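PDB 6V8M: Ara h 8 allergen isoform from Arachis hypogaea, which belongs to the PR-10 plant defence proteins, takes up 8-anilino-1-naphthalene sulfonate in its pockets, and may bind abscisic acid, as family members are thought to do. Local coordinates for residues V3-E8 and K114-F119; P32-A37 and K144-Y149; D82-G87 and K97-T102. All coordinates share one frame; numbering follows the deposited sequence.

Contact 1. Residues V3-E8 and K114-F119; sequences VHTFEE and KVSVTF. With 2AN (8-anilino-1-naphthalene sulfonate), chain C.
T5 and T118 face each other across two antiparallel strands, and their hydroxyls bond directly, OG1 to OG1 at 3.0 Å. Each OG1 is anti to its own carbonyl carbon (chi1 -58° and -59°), which sets the two oxygens side by side in a non-hydrogen-bonded pair. Beside them the methyls V3 CG1 and T118 CG2 press together at 3.5 Å, tighter than usual. H4-F119, F6-V117 and E8-V115 are the hydrogen-bonded pairs. Each is closed by two backbone bonds, for example V115 N to E8 O at 2.9 Å.

F6, F119, V115 and V117 make an apolar patch on one face, between H4 and E8 at its ends. The rings of F6 and F119 stand almost perpendicular, with F6 CE2 3.7 Å from F119 CD1. H4 O lies at the edge of the F119 ring, in its plane.

The same face meets the bound 8-anilino-1-naphthalene sulfonate. V117 CG2 touches the anilino ring at C11, 3.7 Å away, and V115 CG2 reaches the bridging N at 3.5 Å. E8 brings its CB to sulfonate O2, while its OE1 is salt-bridged to K136 of helix 129-152. That lysine probably eases the closeness of two anionic groups, the carboxylate and the sulfonate. Strand 3-12 is one of the sheet's two outermost strands. Its pairing with strand 110-121 forms one margin of the curved antiparallel sheet lining the ligand cavity of the Bet v 1 fold.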
loop_
_atom_site.group_PDB
_atom_site.type_symbol
_atom_site.label_atom_id
_atom_site.label_comp_id
_atom_site.label_asym_id
_atom_site.label_seq_id
_atom_site.Cartn_x
_atom_site.Cartn_y
_atom_site.Cartn_z
ATOM N N VAL A 3 -7.915 17.546 4.160
ATOM C CA VAL A 3 -7.333 16.749 3.041
ATOM C C VAL A 3 -5.842 17.064 3.009
ATOM O O VAL A 3 -5.514 18.249 2.880
ATOM C CB VAL A 3 -8.050 17.063 1.717
ATOM C CG1 VAL A 3 -7.496 16.252 0.570
ATOM C CG2 VAL A 3 -9.549 16.803 1.859
ATOM N N HIS A 4 -4.998 16.042 3.052
ATOM C CA HIS A 4 -3.532 16.211 3.254
ATOM C C HIS A 4 -2.791 15.370 2.213
ATOM O O HIS A 4 -2.828 14.151 2.329
ATOM C CB HIS A 4 -3.121 15.851 4.685
ATOM C CG HIS A 4 -4.034 16.380 5.743
ATOM N ND1 HIS A 4 -3.844 17.602 6.347
ATOM C CD2 HIS A 4 -5.162 15.872 6.267
ATOM C CE1 HIS A 4 -4.815 17.800 7.219
ATOM N NE2 HIS A 4 -5.634 16.771 7.177
ATOM N N THR A 5 -2.245 16.013 1.186
ATOM C CA THR A 5 -1.678 15.317 0.006
ATOM C C THR A 5 -0.161 15.438 0.006
ATOM O O THR A 5 0.366 16.556 0.134
ATOM C CB THR A 5 -2.279 15.820 -1.312
ATOM O OG1 THR A 5 -3.689 15.602 -1.204
ATOM C CG2 THR A 5 -1.735 15.085 -2.514
ATOM N N PHE A 6 0.505 14.302 -0.181
ATOM C CA PHE A 6 1.975 14.174 -0.157
ATOM C C PHE A 6 2.389 13.475 -1.437
ATOM O O PHE A 6 1.783 12.467 -1.795
ATOM C CB PHE A 6 2.477 13.401 1.068
ATOM C CG PHE A 6 2.079 14.027 2.370
ATOM C CD1 PHE A 6 2.856 15.011 2.954
ATOM C CD2 PHE A 6 0.900 13.643 2.996
ATOM C CE1 PHE A 6 2.462 15.586 4.148
ATOM C CE2 PHE A 6 0.501 14.242 4.175
ATOM C CZ PHE A 6 1.290 15.210 4.746
ATOM N N GLU A 7 3.365 14.039 -2.143
ATOM C CA GLU A 7 3.889 13.425 -3.394
ATOM C C GLU A 7 5.377 13.147 -3.193
ATOM O O GLU A 7 6.113 14.078 -2.773
ATOM C CB GLU A 7 3.631 14.324 -4.605
ATOM C CG GLU A 7 2.160 14.413 -4.969
ATOM C CD GLU A 7 1.822 15.261 -6.180
ATOM O OE1 GLU A 7 2.514 15.122 -7.203
ATOM O OE2 GLU A 7 0.869 16.064 -6.088
ATOM N N GLU A 8 5.831 11.941 -3.515
ATOM C CA GLU A 8 7.254 11.587 -3.330
ATOM C C GLU A 8 7.726 10.677 -4.446
ATOM O O GLU A 8 6.910 9.937 -5.015
ATOM C CB GLU A 8 7.498 10.902 -1.994
ATOM C CG GLU A 8 7.139 11.791 -0.837
ATOM C CD GLU A 8 7.776 11.380 0.468
ATOM O OE1 GLU A 8 7.070 11.419 1.484
ATOM O OE2 GLU A 8 8.973 11.035 0.449
ATOM N N LYS A 114 6.907 6.598 -8.112
ATOM C CA LYS A 114 6.204 7.883 -7.944
ATOM C C LYS A 114 4.938 7.608 -7.148
ATOM O O LYS A 114 4.104 6.757 -7.582
ATOM C CB LYS A 114 5.867 8.527 -9.287
ATOM C CG LYS A 114 7.046 8.940 -10.149
ATOM C CD LYS A 114 6.593 9.631 -11.427
ATOM C CE LYS A 114 7.630 9.629 -12.526
ATOM N NZ LYS A 114 7.145 10.379 -13.709
ATOM N N VAL A 115 4.801 8.293 -6.016
ATOM C CA VAL A 115 3.592 8.139 -5.177
ATOM C C VAL A 115 2.937 9.483 -4.921
ATOM O O VAL A 115 3.604 10.525 -4.889
ATOM C CB VAL A 115 3.866 7.396 -3.859
ATOM C CG1 VAL A 115 4.567 6.070 -4.091
ATOM C CG2 VAL A 115 4.622 8.255 -2.868
ATOM N N SER A 116 1.636 9.412 -4.765
ATOM C CA SER A 116 0.762 10.472 -4.235
ATOM C C SER A 116 -0.074 9.836 -3.130
ATOM O O SER A 116 -0.794 8.853 -3.430
ATOM C CB SER A 116 -0.126 11.010 -5.321
ATOM O OG SER A 116 -0.858 12.131 -4.858
ATOM N N VAL A 117 -0.087 10.447 -1.956
ATOM C CA VAL A 117 -0.832 9.864 -0.807
ATOM C C VAL A 117 -1.728 10.964 -0.276
ATOM O O VAL A 117 -1.187 12.006 0.104
ATOM C CB VAL A 117 0.105 9.346 0.282
ATOM C CG1 VAL A 117 -0.680 8.653 1.380
ATOM C CG2 VAL A 117 1.149 8.409 -0.292
ATOM N N THR A 118 -3.033 10.717 -0.261
ATOM C CA THR A 118 -3.993 11.725 0.240
ATOM C C THR A 118 -4.623 11.185 1.514
ATOM O O THR A 118 -5.397 10.216 1.413
ATOM C CB THR A 118 -5.024 12.169 -0.792
ATOM O OG1 THR A 118 -4.314 12.709 -1.910
ATOM C CG2 THR A 118 -5.917 13.268 -0.251
ATOM N N PHE A 119 -4.358 11.837 2.641
ATOM C CA PHE A 119 -5.023 11.562 3.937
ATOM C C PHE A 119 -6.271 12.443 4.029
ATOM O O PHE A 119 -6.225 13.630 3.726
ATOM C CB PHE A 119 -4.109 11.875 5.121
ATOM C CG PHE A 119 -2.852 11.049 5.233
ATOM C CD1 PHE A 119 -1.753 11.297 4.409
ATOM C CD2 PHE A 119 -2.735 10.076 6.209
ATOM C CE1 PHE A 119 -0.582 10.570 4.540
ATOM C CE2 PHE A 119 -1.549 9.374 6.353
ATOM C CZ PHE A 119 -0.489 9.601 5.506
HETATM C C1 2AN C . 4.810 5.515 -0.186
HETATM C C2 2AN C . 3.525 5.062 -0.291
HETATM C C3 2AN C . 3.233 3.793 -0.810
HETATM C C4 2AN C . 4.245 3.002 -1.236
HETATM C C5 2AN C . 5.594 3.421 -1.148
HETATM C C6 2AN C . 6.616 2.560 -1.602
HETATM C C7 2AN C . 7.908 2.907 -1.552
HETATM C C8 2AN C . 8.275 4.154 -1.032
HETATM N N 2AN C . 5.052 6.825 0.322
HETATM S S 2AN C . 8.019 6.526 0.057
HETATM C C9 2AN C . 7.331 5.033 -0.579
HETATM C C10 2AN C . 5.923 4.707 -0.615
HETATM C C11 2AN C . 4.340 7.548 1.293
HETATM C C12 2AN C . 3.553 6.897 2.235
HETATM C C13 2AN C . 2.845 7.627 3.173
HETATM C C14 2AN C . 2.924 9.000 3.205
HETATM C C15 2AN C . 3.717 9.653 2.286
HETATM C C16 2AN C . 4.417 8.937 1.330
HETATM O O1 2AN C . 7.546 6.715 1.385
HETATM O O2 2AN C . 7.480 7.660 -0.785
HETATM O O3 2AN C . 9.434 6.413 -0.112
#

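Contact 2. Residues P32-A37 and K144-Y149; sequences PKLIPA and KAIEGY. With 2AN (8-anilino-1-naphthalene sulfonate), chain D.
L34 turns its CG anti to the carbonyl carbon (chi1 -63°) and then extends CD1 (chi2 177°), which carries that methyl onto the long helix 129-152. Y149 answers with its ring swung anti to the backbone N (chi1 170°). The two side chains meet at about a right angle.

Both methyls of L34 are used. L34 CD1 lies 3.7 Å from Y149 CB and 3.9 Å from I146 CG1. It also rests on the helix backbone, with L34 CD1 3.8 Å from A145 O and close to I146 CA. L34 CD2 reaches the ring of Y149, 3.8 Å from Y149 CD1. The approach to this ring is oblique. The leucine thus sits over one turn of the helix, between A145 and Y149. That turn is closed by the backbone bond from Y149 N to A145 O.

L34 is the last residue of helix 27-34, and I35 is the first to leave helical geometry. I35 CD1 reaches A145 CB at 3.8 Å. On the other branch, I35 CG2 touches naphthalene C1 of a bound 8-anilino-1-naphthalene sulfonate at 3.9 Å. One isoleucine therefore joins the helix to the ligand site. A37 adds to that site, with A37 CB 3.4 Å from sulfonate O3.

I146 also packs on A22 and T23 of helix 16-25 and on T31 of helix 27-34. Y149 also leans on L30. Here the end of helix 27-34 and the loop after it rest against the C-terminal helix of the Bet v 1 fold. No hydrogen bond or salt bridge crosses between 32-37 and 144-149. Their hold on each other is apolar packing, which depends on fit of shape and not on direction.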
loop_
_atom_site.group_PDB
_atom_site.type_symbol
_atom_site.label_atom_id
_atom_site.label_comp_id
_atom_site.label_asym_id
_atom_site.label_seq_id
_atom_site.Cartn_x
_atom_site.Cartn_y
_atom_site.Cartn_z
ATOM N N PRO A 32 1.645 -11.358 3.537
ATOM C CA PRO A 32 1.608 -12.041 4.824
ATOM C C PRO A 32 2.755 -13.042 5.021
ATOM O O PRO A 32 3.023 -13.416 6.140
ATOM C CB PRO A 32 0.231 -12.733 4.883
ATOM C CG PRO A 32 -0.376 -12.584 3.495
ATOM C CD PRO A 32 0.476 -11.624 2.691
ATOM N N LYS A 33 3.363 -13.519 3.929
ATOM C CA LYS A 33 4.535 -14.417 3.991
ATOM C C LYS A 33 5.755 -13.654 4.481
ATOM O O LYS A 33 6.631 -14.277 5.087
ATOM C CB LYS A 33 4.867 -14.968 2.605
ATOM C CG LYS A 33 4.122 -16.222 2.229
ATOM C CD LYS A 33 4.692 -16.905 1.015
ATOM C CE LYS A 33 3.684 -17.862 0.419
ATOM N NZ LYS A 33 4.196 -18.474 -0.830
ATOM N N LEU A 34 5.824 -12.355 4.177
ATOM C CA LEU A 34 7.028 -11.531 4.456
ATOM C C LEU A 34 6.857 -10.664 5.705
ATOM O O LEU A 34 7.892 -10.363 6.320
ATOM C CB LEU A 34 7.325 -10.678 3.232
ATOM C CG LEU A 34 7.678 -11.460 1.976
ATOM C CD1 LEU A 34 7.889 -10.531 0.809
ATOM C CD2 LEU A 34 8.910 -12.308 2.195
ATOM N N ILE A 35 5.650 -10.207 6.049
ATOM C CA ILE A 35 5.471 -9.316 7.232
ATOM C C ILE A 35 4.796 -10.151 8.312
ATOM O O ILE A 35 3.614 -10.442 8.189
ATOM C CB ILE A 35 4.670 -8.048 6.893
ATOM C CG1 ILE A 35 5.327 -7.227 5.782
ATOM C CG2 ILE A 35 4.423 -7.207 8.131
ATOM C CD1 ILE A 35 6.598 -6.524 6.195
ATOM N N PRO A 36 5.533 -10.553 9.369
ATOM C CA PRO A 36 4.977 -11.438 10.395
ATOM C C PRO A 36 3.640 -10.925 10.958
ATOM O O PRO A 36 2.750 -11.708 11.146
ATOM C CB PRO A 36 6.078 -11.419 11.467
ATOM C CG PRO A 36 7.356 -11.177 10.681
ATOM C CD PRO A 36 6.927 -10.159 9.644
ATOM N N ALA A 37 3.518 -9.617 11.178
ATOM C CA ALA A 37 2.321 -9.026 11.827
ATOM C C ALA A 37 1.097 -9.203 10.937
ATOM O O ALA A 37 0.000 -9.272 11.517
ATOM C CB ALA A 37 2.486 -7.569 12.134
ATOM N N LYS A 144 9.356 -2.447 0.782
ATOM C CA LYS A 144 10.798 -2.764 0.897
ATOM C C LYS A 144 11.004 -4.222 1.316
ATOM O O LYS A 144 12.039 -4.809 0.949
ATOM C CB LYS A 144 11.498 -1.752 1.795
ATOM C CG LYS A 144 11.481 -0.377 1.149
ATOM C CD LYS A 144 12.027 0.732 1.947
ATOM C CE LYS A 144 11.969 2.034 1.165
ATOM N NZ LYS A 144 13.060 2.102 0.175
ATOM N N ALA A 145 10.088 -4.804 2.082
ATOM C CA ALA A 145 10.188 -6.250 2.380
ATOM C C ALA A 145 10.005 -7.061 1.093
ATOM O O ALA A 145 10.764 -8.027 0.841
ATOM C CB ALA A 145 9.203 -6.608 3.472
ATOM N N ILE A 146 9.055 -6.669 0.243
ATOM C CA ILE A 146 8.843 -7.368 -1.048
ATOM C C ILE A 146 10.052 -7.123 -1.952
ATOM O O ILE A 146 10.523 -8.087 -2.590
ATOM C CB ILE A 146 7.510 -6.928 -1.671
ATOM C CG1 ILE A 146 6.333 -7.390 -0.793
ATOM C CG2 ILE A 146 7.436 -7.502 -3.073
ATOM C CD1 ILE A 146 4.975 -6.843 -1.170
ATOM N N GLU A 147 10.543 -5.884 -1.991
ATOM C CA GLU A 147 11.723 -5.558 -2.823
ATOM C C GLU A 147 12.909 -6.444 -2.395
ATOM O O GLU A 147 13.601 -7.006 -3.253
ATOM C CB GLU A 147 12.028 -4.072 -2.708
ATOM C CG GLU A 147 13.291 -3.666 -3.432
ATOM C CD GLU A 147 13.802 -2.329 -2.953
ATOM O OE1 GLU A 147 14.033 -2.197 -1.726
ATOM O OE2 GLU A 147 13.926 -1.429 -3.789
ATOM N N GLY A 148 13.135 -6.602 -1.096
ATOM C CA GLY A 148 14.249 -7.419 -0.582
ATOM C C GLY A 148 14.091 -8.878 -0.963
ATOM O O GLY A 148 15.080 -9.525 -1.329
ATOM N N TYR A 149 12.876 -9.386 -0.909
ATOM C CA TYR A 149 12.566 -10.777 -1.292
ATOM C C TYR A 149 12.923 -11.007 -2.764
ATOM O O TYR A 149 13.539 -12.037 -3.094
ATOM C CB TYR A 149 11.112 -11.073 -0.968
ATOM C CG TYR A 149 10.629 -12.370 -1.528
ATOM C CD1 TYR A 149 10.850 -13.557 -0.867
ATOM C CD2 TYR A 149 9.930 -12.388 -2.723
ATOM C CE1 TYR A 149 10.374 -14.753 -1.382
ATOM C CE2 TYR A 149 9.458 -13.571 -3.257
ATOM C CZ TYR A 149 9.673 -14.754 -2.576
ATOM O OH TYR A 149 9.219 -15.925 -3.111
HETATM C C1 2AN D . 3.942 -3.538 9.427
HETATM C C2 2AN D . 3.876 -3.250 8.101
HETATM C C3 2AN D . 2.647 -3.079 7.458
HETATM C C4 2AN D . 1.493 -3.244 8.144
HETATM C C5 2AN D . 1.504 -3.547 9.522
HETATM C C6 2AN D . 0.285 -3.670 10.218
HETATM C C7 2AN D . 0.274 -3.930 11.539
HETATM C C8 2AN D . 1.477 -4.058 12.258
HETATM N N 2AN D . 5.189 -3.738 10.016
HETATM S S 2AN D . 4.128 -4.107 12.672
HETATM C C9 2AN D . 2.689 -3.988 11.629
HETATM C C10 2AN D . 2.748 -3.696 10.215
HETATM C C11 2AN D . 6.384 -3.051 9.774
HETATM C C12 2AN D . 6.401 -1.737 9.317
HETATM C C13 2AN D . 7.611 -1.092 9.111
HETATM C C14 2AN D . 8.796 -1.744 9.364
HETATM C C15 2AN D . 8.783 -3.045 9.822
HETATM C C16 2AN D . 7.584 -3.708 10.021
HETATM O O1 2AN D . 4.858 -2.889 12.473
HETATM O O2 2AN D . 3.712 -4.400 14.001
HETATM O O3 2AN D . 4.970 -5.308 12.162
#

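Contact 3. Residues D82-G87 and K97-T102; sequences DYTISG and KVSFKT. With 2AN (8-anilino-1-naphthalene sulfonate), chain F; 2AN (8-anilino-1-naphthalene sulfonate), chain E; 2AN (8-anilino-1-naphthalene sulfonate), chain C.
The rings of Y83 and F100 lie almost parallel, with planes at 6° and centroids 4.6 Å apart, but offset, with little ring-on-ring overlap. They sit on a beta hairpin of strands 80-86 and 95-107 within the Bet v 1 sheet. F100 CB sits over one face of the Y83 ring, a CH-pi contact 3.7 Å from its centroid. In return Y83 OH lies above one face of the F100 ring, toward the rim. At the edge of F100, in its plane, are the carbonyl oxygen of Y83 and C2 of a bound 8-anilino-1-naphthalene sulfonate. Y83 takes the crowded position between its backbone N and carbonyl carbon (chi1 57°), which folds its ring over toward F100.

Y83-F100 and I85-V98 are the clear hydrogen-bonded pairs of the hairpin. F100 N bonds to Y83 O at 2.7 Å.

I85 CD1 packs on F100 CE1 at 3.7 Å and also touches a second ligand molecule at C6. Y83, I85 and F100 thus line the cavity side of the hairpin. V135 and S139 of helix 129-152 also meet F100. A third ligand molecule lies near S86 and G87 at the strand end.

The other face is polar. S99 OG donates to T84 OG1 at 2.9 Å, and D72 is a further partner of that threonine oxygen. D82 OD1 takes a rather bent bond from T102 N at 3.2 Å. A water molecule donates to the same D82 OD1, at 2.7 Å.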
loop_
_atom_site.group_PDB
_atom_site.type_symbol
_atom_site.label_atom_id
_atom_site.label_comp_id
_atom_site.label_asym_id
_atom_site.label_seq_id
_atom_site.Cartn_x
_atom_site.Cartn_y
_atom_site.Cartn_z
ATOM N N ASP A 82 -3.406 2.069 -7.785
ATOM C CA ASP A 82 -4.051 3.109 -6.958
ATOM C C ASP A 82 -5.053 2.389 -6.072
ATOM O O ASP A 82 -5.826 1.589 -6.611
ATOM C CB ASP A 82 -4.716 4.187 -7.820
ATOM C CG ASP A 82 -3.786 4.906 -8.794
ATOM O OD1 ASP A 82 -2.530 4.776 -8.674
ATOM O OD2 ASP A 82 -4.345 5.560 -9.738
ATOM N N TYR A 83 -5.038 2.676 -4.779
ATOM C CA TYR A 83 -5.864 1.957 -3.781
ATOM C C TYR A 83 -6.163 2.899 -2.638
ATOM O O TYR A 83 -5.382 3.855 -2.354
ATOM C CB TYR A 83 -5.173 0.681 -3.297
ATOM C CG TYR A 83 -3.809 0.930 -2.704
ATOM C CD1 TYR A 83 -2.694 1.035 -3.510
ATOM C CD2 TYR A 83 -3.623 0.937 -1.340
ATOM C CE1 TYR A 83 -1.430 1.240 -2.966
ATOM C CE2 TYR A 83 -2.366 1.128 -0.784
ATOM C CZ TYR A 83 -1.261 1.291 -1.599
ATOM O OH TYR A 83 0.008 1.470 -1.092
ATOM N N THR A 84 -7.227 2.574 -1.927
ATOM C CA THR A 84 -7.689 3.375 -0.784
ATOM C C THR A 84 -7.775 2.462 0.426
ATOM O O THR A 84 -8.372 1.372 0.288
ATOM C CB THR A 84 -8.997 4.093 -1.070
ATOM O OG1 THR A 84 -8.806 5.034 -2.113
ATOM C CG2 THR A 84 -9.486 4.843 0.135
ATOM N N ILE A 85 -7.194 2.890 1.532
ATOM C CA ILE A 85 -7.370 2.178 2.839
ATOM C C ILE A 85 -8.435 2.940 3.621
ATOM O O ILE A 85 -8.328 4.155 3.774
ATOM C CB ILE A 85 -6.024 2.065 3.583
ATOM C CG1 ILE A 85 -4.968 1.402 2.695
ATOM C CG2 ILE A 85 -6.216 1.346 4.909
ATOM C CD1 ILE A 85 -3.628 1.274 3.348
ATOM N N SER A 86 -9.422 2.233 4.163
ATOM C CA SER A 86 -10.521 2.867 4.927
ATOM C C SER A 86 -11.178 1.825 5.816
ATOM O O SER A 86 -11.217 0.641 5.407
ATOM C CB SER A 86 -11.522 3.440 3.989
ATOM O OG SER A 86 -12.467 4.220 4.706
ATOM N N GLY A 87 -11.661 2.247 6.977
ATOM C CA GLY A 87 -12.505 1.380 7.807
ATOM C C GLY A 87 -11.713 0.308 8.495
ATOM O O GLY A 87 -10.566 -0.008 8.059
ATOM N N LYS A 97 -10.132 8.042 5.462
ATOM C CA LYS A 97 -9.480 7.149 4.482
ATOM C C LYS A 97 -8.097 7.707 4.140
ATOM O O LYS A 97 -7.849 8.912 4.347
ATOM C CB LYS A 97 -10.333 6.995 3.214
ATOM C CG LYS A 97 -10.535 8.267 2.400
ATOM C CD LYS A 97 -11.442 8.099 1.186
ATOM C CE LYS A 97 -11.578 9.388 0.403
ATOM N NZ LYS A 97 -12.329 9.228 -0.872
ATOM N N VAL A 98 -7.267 6.858 3.547
ATOM C CA VAL A 98 -6.006 7.265 2.868
ATOM C C VAL A 98 -6.007 6.684 1.452
ATOM O O VAL A 98 -6.161 5.470 1.306
ATOM C CB VAL A 98 -4.754 6.842 3.650
ATOM C CG1 VAL A 98 -3.519 7.438 3.011
ATOM C CG2 VAL A 98 -4.827 7.234 5.110
ATOM N N SER A 99 -5.877 7.541 0.441
ATOM C CA SER A 99 -5.839 7.170 -0.991
ATOM C C SER A 99 -4.400 7.247 -1.476
ATOM O O SER A 99 -3.744 8.284 -1.291
ATOM C CB SER A 99 -6.770 8.019 -1.819
ATOM O OG SER A 99 -8.106 7.728 -1.401
ATOM N N PHE A 100 -3.949 6.148 -2.057
ATOM C CA PHE A 100 -2.602 6.008 -2.620
ATOM C C PHE A 100 -2.705 5.915 -4.130
ATOM O O PHE A 100 -3.531 5.164 -4.635
ATOM C CB PHE A 100 -1.953 4.725 -2.131
ATOM C CG PHE A 100 -1.723 4.652 -0.652
ATOM C CD1 PHE A 100 -2.772 4.372 0.217
ATOM C CD2 PHE A 100 -0.464 4.849 -0.138
ATOM C CE1 PHE A 100 -2.557 4.307 1.582
ATOM C CE2 PHE A 100 -0.257 4.771 1.226
ATOM C CZ PHE A 100 -1.294 4.496 2.078
ATOM N N LYS A 101 -1.843 6.646 -4.812
ATOM C CA LYS A 101 -1.579 6.474 -6.264
ATOM C C LYS A 101 -0.102 6.121 -6.410
ATOM O O LYS A 101 0.758 6.851 -5.853
ATOM C CB LYS A 101 -1.958 7.734 -7.044
ATOM C CG LYS A 101 -3.404 8.173 -6.868
ATOM C CD LYS A 101 -3.789 9.440 -7.586
ATOM C CE LYS A 101 -3.583 9.334 -9.077
ATOM N NZ LYS A 101 -3.946 10.594 -9.779
ATOM N N THR A 102 0.184 4.986 -7.031
ATOM C CA THR A 102 1.575 4.507 -7.189
ATOM C C THR A 102 1.798 4.170 -8.664
ATOM O O THR A 102 0.900 3.618 -9.351
ATOM C CB THR A 102 1.949 3.330 -6.279
ATOM O OG1 THR A 102 1.434 2.075 -6.750
ATOM C CG2 THR A 102 1.507 3.551 -4.846
HETATM C C1 2AN F . -16.386 0.386 8.065
HETATM C C2 2AN F . -16.694 -0.688 7.297
HETATM C C3 2AN F . -16.570 -1.995 7.777
HETATM C C4 2AN F . -16.117 -2.208 9.035
HETATM C C5 2AN F . -15.767 -1.132 9.878
HETATM C C6 2AN F . -15.288 -1.395 11.182
HETATM C C7 2AN F . -14.932 -0.397 12.011
HETATM C C8 2AN F . -15.040 0.936 11.593
HETATM N N 2AN F . -16.515 1.663 7.461
HETATM S S 2AN F . -15.597 2.969 9.987
HETATM C C9 2AN F . -15.494 1.246 10.339
HETATM C C10 2AN F . -15.886 0.216 9.412
HETATM C C11 2AN F . -16.436 1.822 6.048
HETATM C C12 2AN F . -17.585 1.957 5.273
HETATM C C13 2AN F . -17.497 2.075 3.894
HETATM C C14 2AN F . -16.274 2.046 3.268
HETATM C C15 2AN F . -15.132 1.889 4.019
HETATM C C16 2AN F . -15.208 1.769 5.398
HETATM O O1 2AN F . -14.713 3.241 8.728
HETATM O O2 2AN F . -15.035 3.656 11.105
HETATM O O3 2AN F . -16.941 3.268 9.603
HETATM C C1 2AN E . -2.649 -0.513 7.652
HETATM C C2 2AN E . -3.037 0.441 8.552
HETATM C C3 2AN E . -2.693 1.783 8.386
HETATM C C4 2AN E . -1.865 2.135 7.375
HETATM C C5 2AN E . -1.429 1.193 6.417
HETATM C C6 2AN E . -0.601 1.607 5.351
HETATM C C7 2AN E . -0.163 0.744 4.432
HETATM C C8 2AN E . -0.565 -0.596 4.467
HETATM N N 2AN E . -2.923 -1.868 7.889
HETATM S S 2AN E . -1.897 -2.725 5.269
HETATM C C9 2AN E . -1.323 -1.069 5.500
HETATM C C10 2AN E . -1.811 -0.178 6.525
HETATM C C11 2AN E . -3.382 -2.469 9.082
HETATM C C12 2AN E . -4.106 -3.646 8.933
HETATM C C13 2AN E . -4.648 -4.271 10.044
HETATM C C14 2AN E . -4.457 -3.748 11.302
HETATM C C15 2AN E . -3.734 -2.586 11.460
HETATM C C16 2AN E . -3.196 -1.944 10.357
HETATM O O1 2AN E . -3.315 -2.681 5.478
HETATM O O2 2AN E . -1.482 -3.170 3.971
HETATM O O3 2AN E . -1.290 -3.637 6.351
HETATM C C1 2AN C . 4.810 5.515 -0.186
HETATM C C2 2AN C . 3.525 5.062 -0.291
HETATM C C3 2AN C . 3.233 3.793 -0.810
HETATM C C4 2AN C . 4.245 3.002 -1.236
HETATM C C5 2AN C . 5.594 3.421 -1.148
HETATM C C6 2AN C . 6.616 2.560 -1.602
HETATM C C7 2AN C . 7.908 2.907 -1.552
HETATM C C8 2AN C . 8.275 4.154 -1.032
HETATM N N 2AN C . 5.052 6.825 0.322
HETATM S S 2AN C . 8.019 6.526 0.057
HETATM C C9 2AN C . 7.331 5.033 -0.579
HETATM C C10 2AN C . 5.923 4.707 -0.615
HETATM C C11 2AN C . 4.340 7.548 1.293
HETATM C C12 2AN C . 3.553 6.897 2.235
HETATM C C13 2AN C . 2.845 7.627 3.173
HETATM C C14 2AN C . 2.924 9.000 3.205
HETATM C C15 2AN C . 3.717 9.653 2.286
HETATM C C16 2AN C . 4.417 8.937 1.330
HETATM O O1 2AN C . 7.546 6.715 1.385
HETATM O O2 2AN C . 7.480 7.660 -0.785
HETATM O O3 2AN C . 9.434 6.413 -0.112
HETATM O O HOH W 1 -0.823 6.149 -10.333
#

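Contacts 1 and 3 belong to one antiparallel sheet. Contact 2 joins the end of helix 27-34 and the loop after it to helix 129-152, across the chain's centre from contact 1. Strands 110-121 and 95-107 are neighbours, so contacts 1 and 3 touch: T118 N lies 2.7 Å from S99 O, a probable hydrogen bond. They also share one ligand molecule. Contact 3 is the more central, its centre about 7 Å from the chain's; those of contacts 1 and 2 are about 12 Å out, and both are partly buried. Both sheet contacts combine backbone bonds with a largely apolar cavity face, ending at E8 in contact 1, and a polar outer face. Contact 2 has apolar packing alone.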